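Local coordinates for protein aclacinomycin-N/aclacinomycin-A oxidase (Streptomyces galilaeus, PDB 2IPI) that oxidises the terminal sugar of aclacinomycin antibiotics in two successive oxygen-dependent steps, using a bicovalently attached FAD and releasing hydrogen peroxide, at residues R134-A146 and T235-S247. Numbering follows the deposited sequence.
Sequences RALYLDWGVTIPA and TDPSQLLPKAPTS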
ATOM      1  N   ARG A 134     -14.365 -10.896  -1.335  1.00  9.24           N
ATOM      2  CA  ARG A 134     -15.445 -11.873  -1.153  1.00 14.03           C
ATOM      3  C   ARG A 134     -16.467 -11.742  -2.267  1.00 13.16           C
ATOM      4  O   ARG A 134     -16.886 -12.724  -2.896  1.00 16.84           O
ATOM      5  CB  ARG A 134     -16.042 -11.739   0.245  1.00 17.40           C
ATOM      6  CG  ARG A 134     -16.884 -10.509   0.491  1.00 23.31           C
ATOM      7  CD  ARG A 134     -17.585 -10.612   1.846  1.00 26.61           C
ATOM      8  NE  ARG A 134     -18.847  -9.864   1.834  1.00 29.15           N
ATOM      9  CZ  ARG A 134     -19.862 -10.215   1.065  1.00 31.78           C
ATOM     10  NH1 ARG A 134     -19.764 -11.277   0.274  1.00 30.26           N
ATOM     11  NH2 ARG A 134     -20.978  -9.507   1.078  1.00 43.09           N
ATOM     12  N   ALA A 135     -16.891 -10.513  -2.575  1.00 14.60           N
ATOM     13  CA  ALA A 135     -17.865 -10.358  -3.651  1.00 15.39           C
ATOM     14  C   ALA A 135     -17.335 -10.835  -4.996  1.00 15.30           C
ATOM     15  O   ALA A 135     -18.017 -11.571  -5.717  1.00 16.69           O
ATOM     16  CB  ALA A 135     -18.317  -8.903  -3.709  1.00 11.05           C
ATOM     17  N   LEU A 136     -16.129 -10.441  -5.391  1.00 13.04           N
ATOM     18  CA  LEU A 136     -15.621 -10.798  -6.713  1.00 13.55           C
ATOM     19  C   LEU A 136     -15.490 -12.305  -6.867  1.00 12.12           C
ATOM     20  O   LEU A 136     -15.697 -12.921  -7.907  1.00 10.13           O
ATOM     21  CB  LEU A 136     -14.260 -10.141  -6.921  1.00 15.66           C
ATOM     22  CG  LEU A 136     -14.115  -9.009  -7.932  1.00 18.23           C
ATOM     23  CD1 LEU A 136     -15.440  -8.343  -8.246  1.00 16.48           C
ATOM     24  CD2 LEU A 136     -13.082  -7.990  -7.449  1.00  9.48           C
ATOM     25  N   TYR A 137     -15.076 -12.933  -5.755  1.00 12.41           N
ATOM     26  CA  TYR A 137     -14.743 -14.361  -5.841  1.00 10.50           C
ATOM     27  C   TYR A 137     -15.994 -15.221  -5.962  1.00 10.38           C
ATOM     28  O   TYR A 137     -16.078 -16.061  -6.862  1.00 15.67           O
ATOM     29  CB  TYR A 137     -13.939 -14.721  -4.599  1.00 11.71           C
ATOM     30  CG  TYR A 137     -13.543 -16.165  -4.468  1.00 12.26           C
ATOM     31  CD1 TYR A 137     -12.642 -16.742  -5.351  1.00 14.62           C
ATOM     32  CD2 TYR A 137     -14.101 -16.937  -3.456  1.00 11.77           C
ATOM     33  CE1 TYR A 137     -12.295 -18.081  -5.218  1.00 14.67           C
ATOM     34  CE2 TYR A 137     -13.756 -18.268  -3.313  1.00 11.42           C
ATOM     35  CZ  TYR A 137     -12.854 -18.818  -4.197  1.00 11.26           C
ATOM     36  OH  TYR A 137     -12.504 -20.151  -4.062  1.00 21.04           O
ATOM     37  N   LEU A 138     -16.945 -15.026  -5.075  1.00 11.98           N
ATOM     38  CA  LEU A 138     -18.126 -15.872  -4.948  1.00 12.09           C
ATOM     39  C   LEU A 138     -18.991 -15.768  -6.191  1.00 12.88           C
ATOM     40  O   LEU A 138     -19.557 -16.769  -6.644  1.00 10.91           O
ATOM     41  CB  LEU A 138     -18.930 -15.509  -3.688  1.00 12.25           C
ATOM     42  CG  LEU A 138     -18.177 -15.705  -2.359  1.00  8.76           C
ATOM     43  CD1 LEU A 138     -19.070 -15.434  -1.168  1.00  8.48           C
ATOM     44  CD2 LEU A 138     -17.593 -17.114  -2.298  1.00 16.18           C
ATOM     45  N   ASP A 139     -19.116 -14.578  -6.791  1.00 11.55           N
ATOM     46  CA  ASP A 139     -19.958 -14.486  -7.979  1.00 12.81           C
ATOM     47  C   ASP A 139     -19.265 -14.985  -9.245  1.00 14.01           C
ATOM     48  O   ASP A 139     -19.900 -15.500 -10.177  1.00 15.29           O
ATOM     49  CB  ASP A 139     -20.504 -13.086  -8.203  1.00 12.47           C
ATOM     50  CG  ASP A 139     -21.493 -12.562  -7.201  1.00 15.45           C
ATOM     51  OD1 ASP A 139     -22.043 -13.331  -6.394  1.00 12.73           O
ATOM     52  OD2 ASP A 139     -21.759 -11.334  -7.162  1.00 17.16           O
ATOM     53  N   TRP A 140     -17.943 -14.853  -9.369  1.00 13.08           N
ATOM     54  CA  TRP A 140     -17.257 -15.112 -10.628  1.00 11.08           C
ATOM     55  C   TRP A 140     -15.979 -15.920 -10.472  1.00  6.71           C
ATOM     56  O   TRP A 140     -15.383 -16.312 -11.479  1.00  8.56           O
ATOM     57  CB  TRP A 140     -16.919 -13.777 -11.346  1.00 10.83           C
ATOM     58  CG  TRP A 140     -18.106 -12.894 -11.549  1.00 12.70           C
ATOM     59  CD1 TRP A 140     -19.043 -13.021 -12.550  1.00 13.66           C
ATOM     60  CD2 TRP A 140     -18.507 -11.765 -10.767  1.00 14.98           C
ATOM     61  NE1 TRP A 140     -19.996 -12.032 -12.424  1.00 16.49           N
ATOM     62  CE2 TRP A 140     -19.693 -11.248 -11.344  1.00 14.78           C
ATOM     63  CE3 TRP A 140     -18.002 -11.116  -9.638  1.00 16.62           C
ATOM     64  CZ2 TRP A 140     -20.356 -10.138 -10.829  1.00 17.77           C
ATOM     65  CZ3 TRP A 140     -18.662 -10.015  -9.126  1.00 18.97           C
ATOM     66  CH2 TRP A 140     -19.837  -9.525  -9.721  1.00 17.41           C
ATOM     67  N   GLY A 141     -15.466 -16.184  -9.278  1.00 10.36           N
ATOM     68  CA  GLY A 141     -14.245 -16.975  -9.145  1.00 11.44           C
ATOM     69  C   GLY A 141     -12.974 -16.242  -9.469  1.00 13.94           C
ATOM     70  O   GLY A 141     -11.902 -16.734  -9.838  1.00 13.41           O
ATOM     71  N   VAL A 142     -13.035 -14.918  -9.348  1.00 12.24           N
ATOM     72  CA  VAL A 142     -11.930 -14.083  -9.822  1.00 12.82           C
ATOM     73  C   VAL A 142     -11.400 -13.219  -8.687  1.00 11.11           C
ATOM     74  O   VAL A 142     -11.941 -13.330  -7.580  1.00 11.19           O
ATOM     75  CB  VAL A 142     -12.525 -13.309 -11.002  1.00 18.49           C
ATOM     76  CG1 VAL A 142     -11.599 -12.320 -11.615  1.00 32.36           C
ATOM     77  CG2 VAL A 142     -12.949 -14.281 -12.119  1.00 20.40           C
ATOM     78  N   THR A 143     -10.384 -12.380  -8.891  1.00  8.68           N
ATOM     79  CA  THR A 143      -9.896 -11.417  -7.910  1.00 11.30           C
ATOM     80  C   THR A 143      -9.098 -10.280  -8.553  1.00  8.29           C
ATOM     81  O   THR A 143      -8.926 -10.255  -9.762  1.00 13.18           O
ATOM     82  CB  THR A 143      -8.966 -12.081  -6.875  1.00 11.34           C
ATOM     83  OG1 THR A 143      -9.375 -13.432  -6.633  1.00 29.78           O
ATOM     84  CG2 THR A 143      -9.059 -11.361  -5.546  1.00  1.33           C
ATOM     85  N   ILE A 144      -8.571  -9.385  -7.722  1.00  8.01           N
ATOM     86  CA  ILE A 144      -7.575  -8.396  -8.081  1.00  8.88           C
ATOM     87  C   ILE A 144      -6.335  -8.549  -7.198  1.00 10.12           C
ATOM     88  O   ILE A 144      -6.455  -8.922  -6.022  1.00 12.09           O
ATOM     89  CB  ILE A 144      -8.121  -6.963  -7.959  1.00  9.18           C
ATOM     90  CG1 ILE A 144      -8.828  -6.614  -6.651  1.00  8.63           C
ATOM     91  CG2 ILE A 144      -9.008  -6.657  -9.165  1.00 11.08           C
ATOM     92  CD1 ILE A 144      -9.202  -5.146  -6.549  1.00 12.64           C
ATOM     93  N   PRO A 145      -5.140  -8.298  -7.727  1.00 13.29           N
ATOM     94  CA  PRO A 145      -3.920  -8.372  -6.903  1.00 12.04           C
ATOM     95  C   PRO A 145      -3.733  -7.185  -5.963  1.00 14.55           C
ATOM     96  O   PRO A 145      -2.807  -6.384  -6.118  1.00 11.67           O
ATOM     97  CB  PRO A 145      -2.797  -8.376  -7.950  1.00 10.67           C
ATOM     98  CG  PRO A 145      -3.385  -7.725  -9.151  1.00 11.91           C
ATOM     99  CD  PRO A 145      -4.855  -7.972  -9.130  1.00 11.42           C
ATOM    100  N   ALA A 146      -4.634  -7.089  -4.985  1.00 14.37           N
ATOM    101  CA  ALA A 146      -4.588  -5.999  -4.020  1.00 12.54           C
ATOM    102  C   ALA A 146      -3.890  -6.403  -2.730  1.00 11.92           C
ATOM    103  O   ALA A 146      -3.368  -7.508  -2.563  1.00 16.68           O
ATOM    104  CB  ALA A 146      -5.997  -5.509  -3.723  1.00 11.57           C
ATOM    105  N   THR A 235     -17.283 -11.344 -23.374  1.00 23.70           N
ATOM    106  CA  THR A 235     -18.325 -10.803 -22.511  1.00 20.45           C
ATOM    107  C   THR A 235     -18.527 -11.612 -21.238  1.00 21.00           C
ATOM    108  O   THR A 235     -19.397 -11.278 -20.432  1.00 27.14           O
ATOM    109  CB  THR A 235     -19.665 -10.742 -23.281  1.00 23.31           C
ATOM    110  OG1 THR A 235     -20.016 -12.061 -23.737  1.00 25.85           O
ATOM    111  CG2 THR A 235     -19.528  -9.879 -24.523  1.00 26.33           C
ATOM    112  N   ASP A 236     -17.751 -12.671 -21.047  1.00 21.01           N
ATOM    113  CA  ASP A 236     -17.837 -13.524 -19.861  1.00 18.97           C
ATOM    114  C   ASP A 236     -17.088 -12.916 -18.686  1.00 16.20           C
ATOM    115  O   ASP A 236     -15.858 -12.811 -18.791  1.00 16.43           O
ATOM    116  CB  ASP A 236     -17.251 -14.904 -20.175  1.00 19.47           C
ATOM    117  CG  ASP A 236     -17.559 -15.911 -19.080  1.00 23.30           C
ATOM    118  OD1 ASP A 236     -17.636 -15.541 -17.894  1.00 20.48           O
ATOM    119  OD2 ASP A 236     -17.737 -17.110 -19.396  1.00 25.20           O
ATOM    120  N   PRO A 237     -17.763 -12.498 -17.620  1.00 15.64           N
ATOM    121  CA  PRO A 237     -17.055 -11.800 -16.526  1.00 16.16           C
ATOM    122  C   PRO A 237     -15.973 -12.666 -15.888  1.00 18.49           C
ATOM    123  O   PRO A 237     -14.911 -12.167 -15.527  1.00 15.07           O
ATOM    124  CB  PRO A 237     -18.153 -11.487 -15.508  1.00 14.94           C
ATOM    125  CG  PRO A 237     -19.405 -11.477 -16.329  1.00 15.02           C
ATOM    126  CD  PRO A 237     -19.200 -12.582 -17.328  1.00 13.76           C
ATOM    127  N   SER A 238     -16.180 -13.963 -15.746  1.00 16.20           N
ATOM    128  CA  SER A 238     -15.250 -14.863 -15.076  1.00 13.38           C
ATOM    129  C   SER A 238     -13.871 -14.889 -15.730  1.00 10.72           C
ATOM    130  O   SER A 238     -12.926 -15.436 -15.154  1.00 14.62           O
ATOM    131  CB  SER A 238     -15.789 -16.296 -15.054  1.00 13.85           C
ATOM    132  OG  SER A 238     -17.200 -16.383 -15.049  1.00 21.09           O
ATOM    133  N   GLN A 239     -13.725 -14.343 -16.928  1.00 12.21           N
ATOM    134  CA  GLN A 239     -12.470 -14.385 -17.669  1.00 12.34           C
ATOM    135  C   GLN A 239     -11.968 -12.962 -17.931  1.00 10.85           C
ATOM    136  O   GLN A 239     -11.086 -12.792 -18.778  1.00 11.45           O
ATOM    137  CB  GLN A 239     -12.603 -15.100 -19.001  1.00 17.13           C
ATOM    138  CG  GLN A 239     -12.909 -16.588 -18.944  1.00 20.83           C
ATOM    139  CD  GLN A 239     -12.595 -17.237 -20.275  1.00 26.35           C
ATOM    140  OE1 GLN A 239     -11.446 -17.502 -20.636  1.00 39.25           O
ATOM    141  NE2 GLN A 239     -13.662 -17.496 -21.035  1.00 34.90           N
ATOM    142  N   LEU A 240     -12.532 -12.001 -17.205  1.00  8.63           N
ATOM    143  CA  LEU A 240     -12.174 -10.595 -17.439  1.00  9.49           C
ATOM    144  C   LEU A 240     -11.227 -10.076 -16.375  1.00 13.22           C
ATOM    145  O   LEU A 240     -10.725  -8.945 -16.477  1.00 11.70           O
ATOM    146  CB  LEU A 240     -13.427  -9.710 -17.547  1.00  6.66           C
ATOM    147  CG  LEU A 240     -14.230  -9.885 -18.843  1.00  9.06           C
ATOM    148  CD1 LEU A 240     -15.287  -8.808 -19.007  1.00 10.39           C
ATOM    149  CD2 LEU A 240     -13.301  -9.928 -20.050  1.00 15.22           C
ATOM    150  N   LEU A 241     -10.957 -10.863 -15.338  1.00 11.79           N
ATOM    151  CA  LEU A 241      -9.914 -10.509 -14.363  1.00 12.07           C
ATOM    152  C   LEU A 241      -9.274 -11.825 -13.896  1.00 13.88           C
ATOM    153  O   LEU A 241      -9.894 -12.879 -14.110  1.00 12.06           O
ATOM    154  CB  LEU A 241     -10.421  -9.708 -13.184  1.00  9.86           C
ATOM    155  CG  LEU A 241     -11.078  -8.349 -13.262  1.00  6.58           C
ATOM    156  CD1 LEU A 241     -11.936  -8.068 -12.044  1.00  9.23           C
ATOM    157  CD2 LEU A 241      -9.952  -7.329 -13.355  1.00  9.03           C
ATOM    158  N   PRO A 242      -8.107 -11.818 -13.275  1.00 11.83           N
ATOM    159  CA  PRO A 242      -7.463 -13.076 -12.866  1.00  9.68           C
ATOM    160  C   PRO A 242      -8.348 -13.900 -11.944  1.00  8.80           C
ATOM    161  O   PRO A 242      -9.078 -13.405 -11.085  1.00  8.59           O
ATOM    162  CB  PRO A 242      -6.205 -12.599 -12.132  1.00 11.30           C
ATOM    163  CG  PRO A 242      -5.906 -11.298 -12.836  1.00 10.99           C
ATOM    164  CD  PRO A 242      -7.280 -10.647 -12.877  1.00  9.07           C
ATOM    165  N   LYS A 243      -8.239 -15.220 -12.141  1.00 20.06           N
ATOM    166  CA  LYS A 243      -8.944 -16.189 -11.335  1.00 18.14           C
ATOM    167  C   LYS A 243      -8.232 -16.493 -10.024  1.00 15.01           C
ATOM    168  O   LYS A 243      -7.014 -16.626 -10.013  1.00 17.69           O
ATOM    169  CB  LYS A 243      -9.101 -17.517 -12.095  1.00 21.74           C
ATOM    170  CG  LYS A 243     -10.569 -17.906 -12.237  1.00 22.45           C
ATOM    171  CD  LYS A 243     -11.201 -17.091 -13.359  1.00 16.99           C
ATOM    172  CE  LYS A 243     -11.333 -17.942 -14.620  1.00 13.37           C
ATOM    173  NZ  LYS A 243     -12.686 -18.573 -14.668  1.00 14.26           N
ATOM    174  N   ALA A 244      -8.999 -16.613  -8.948  1.00 12.06           N
ATOM    175  CA  ALA A 244      -8.433 -16.929  -7.646  1.00 13.45           C
ATOM    176  C   ALA A 244      -7.688 -18.261  -7.692  1.00 14.79           C
ATOM    177  O   ALA A 244      -8.032 -19.129  -8.491  1.00  9.76           O
ATOM    178  CB  ALA A 244      -9.500 -16.954  -6.555  1.00 13.80           C
ATOM    179  N   PRO A 245      -6.658 -18.407  -6.859  1.00 16.23           N
ATOM    180  CA  PRO A 245      -5.943 -19.680  -6.730  1.00 14.93           C
ATOM    181  C   PRO A 245      -6.871 -20.790  -6.263  1.00 13.00           C
ATOM    182  O   PRO A 245      -7.881 -20.524  -5.622  1.00 13.61           O
ATOM    183  CB  PRO A 245      -4.906 -19.414  -5.630  1.00 15.13           C
ATOM    184  CG  PRO A 245      -4.669 -17.944  -5.784  1.00 18.41           C
ATOM    185  CD  PRO A 245      -6.062 -17.375  -6.004  1.00 18.61           C
ATOM    186  N   THR A 246      -6.495 -22.016  -6.585  1.00 14.12           N
ATOM    187  CA  THR A 246      -7.240 -23.202  -6.152  1.00 15.53           C
ATOM    188  C   THR A 246      -7.358 -23.251  -4.637  1.00 15.22           C
ATOM    189  O   THR A 246      -8.381 -23.551  -4.029  1.00 18.70           O
ATOM    190  CB  THR A 246      -6.546 -24.487  -6.647  1.00 17.43           C
ATOM    191  OG1 THR A 246      -6.503 -24.513  -8.066  1.00 20.88           O
ATOM    192  CG2 THR A 246      -7.368 -25.688  -6.179  1.00 17.22           C
ATOM    193  N   SER A 247      -6.233 -22.926  -4.002  1.00 14.91           N
ATOM    194  CA  SER A 247      -6.082 -22.899  -2.559  1.00 14.83           C
ATOM    195  C   SER A 247      -4.792 -22.174  -2.182  1.00 13.35           C
ATOM    196  O   SER A 247      -4.013 -21.818  -3.073  1.00 16.18           O
ATOM    197  CB  SER A 247      -6.044 -24.330  -1.994  1.00 15.07           C
ATOM    198  OG  SER A 247      -5.028 -25.062  -2.668  1.00 17.09           O
TER
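Trp-140 meets Pro-237 obliquely: CB of Pro-237 reaches CD1 of the indole at 3.4 Å, near the NE1 corner. One face of the ring carries CB of Asp-139 over its centre, and CA of Leu-136 lies at its edge. The second aromatic, Tyr-137, takes the methyl of Ala-244 obliquely at its CD1-CE1 side, with CE1 3.3 Å from CB; CG anti to the backbone N (chi1 178°) carries the ring out to that methyl.

Just after Trp-140, Gly-141 is the first residue to depart from helical backbone angles, with a positive phi, and Val-142 forms a single beta bridge with Lys-243. Ala-244 N donates to Gly-141 O at 3.0 Å, while Lys-243 CA brings a CA-H...O contact to the same oxygen. A second backbone bond runs from Thr-143 N to Pro-242 O, whose modelled position is less certain. The side chains of Val-142 and Lys-243 cross obliquely, with Val-142 CG2 3.5 Å from Lys-243 CD, and Val-142 CG1 meets Leu-241 CB. Asp-236 OD1 accepts from Ser-238 N in an Asx turn and from Ser-238 OG, a few residues ahead of the bridge.

The bridge thus ties the end of helix 129-140, in the FAD-binding region, to the linker between strands 221-227 and 248-256. Phe-121 of strand 120-123 packs edge-to-face with Trp-140 and also touches Pro-237 and Leu-241, while Trp-344 of helix 344-348 meets Tyr-137 and Ala-244.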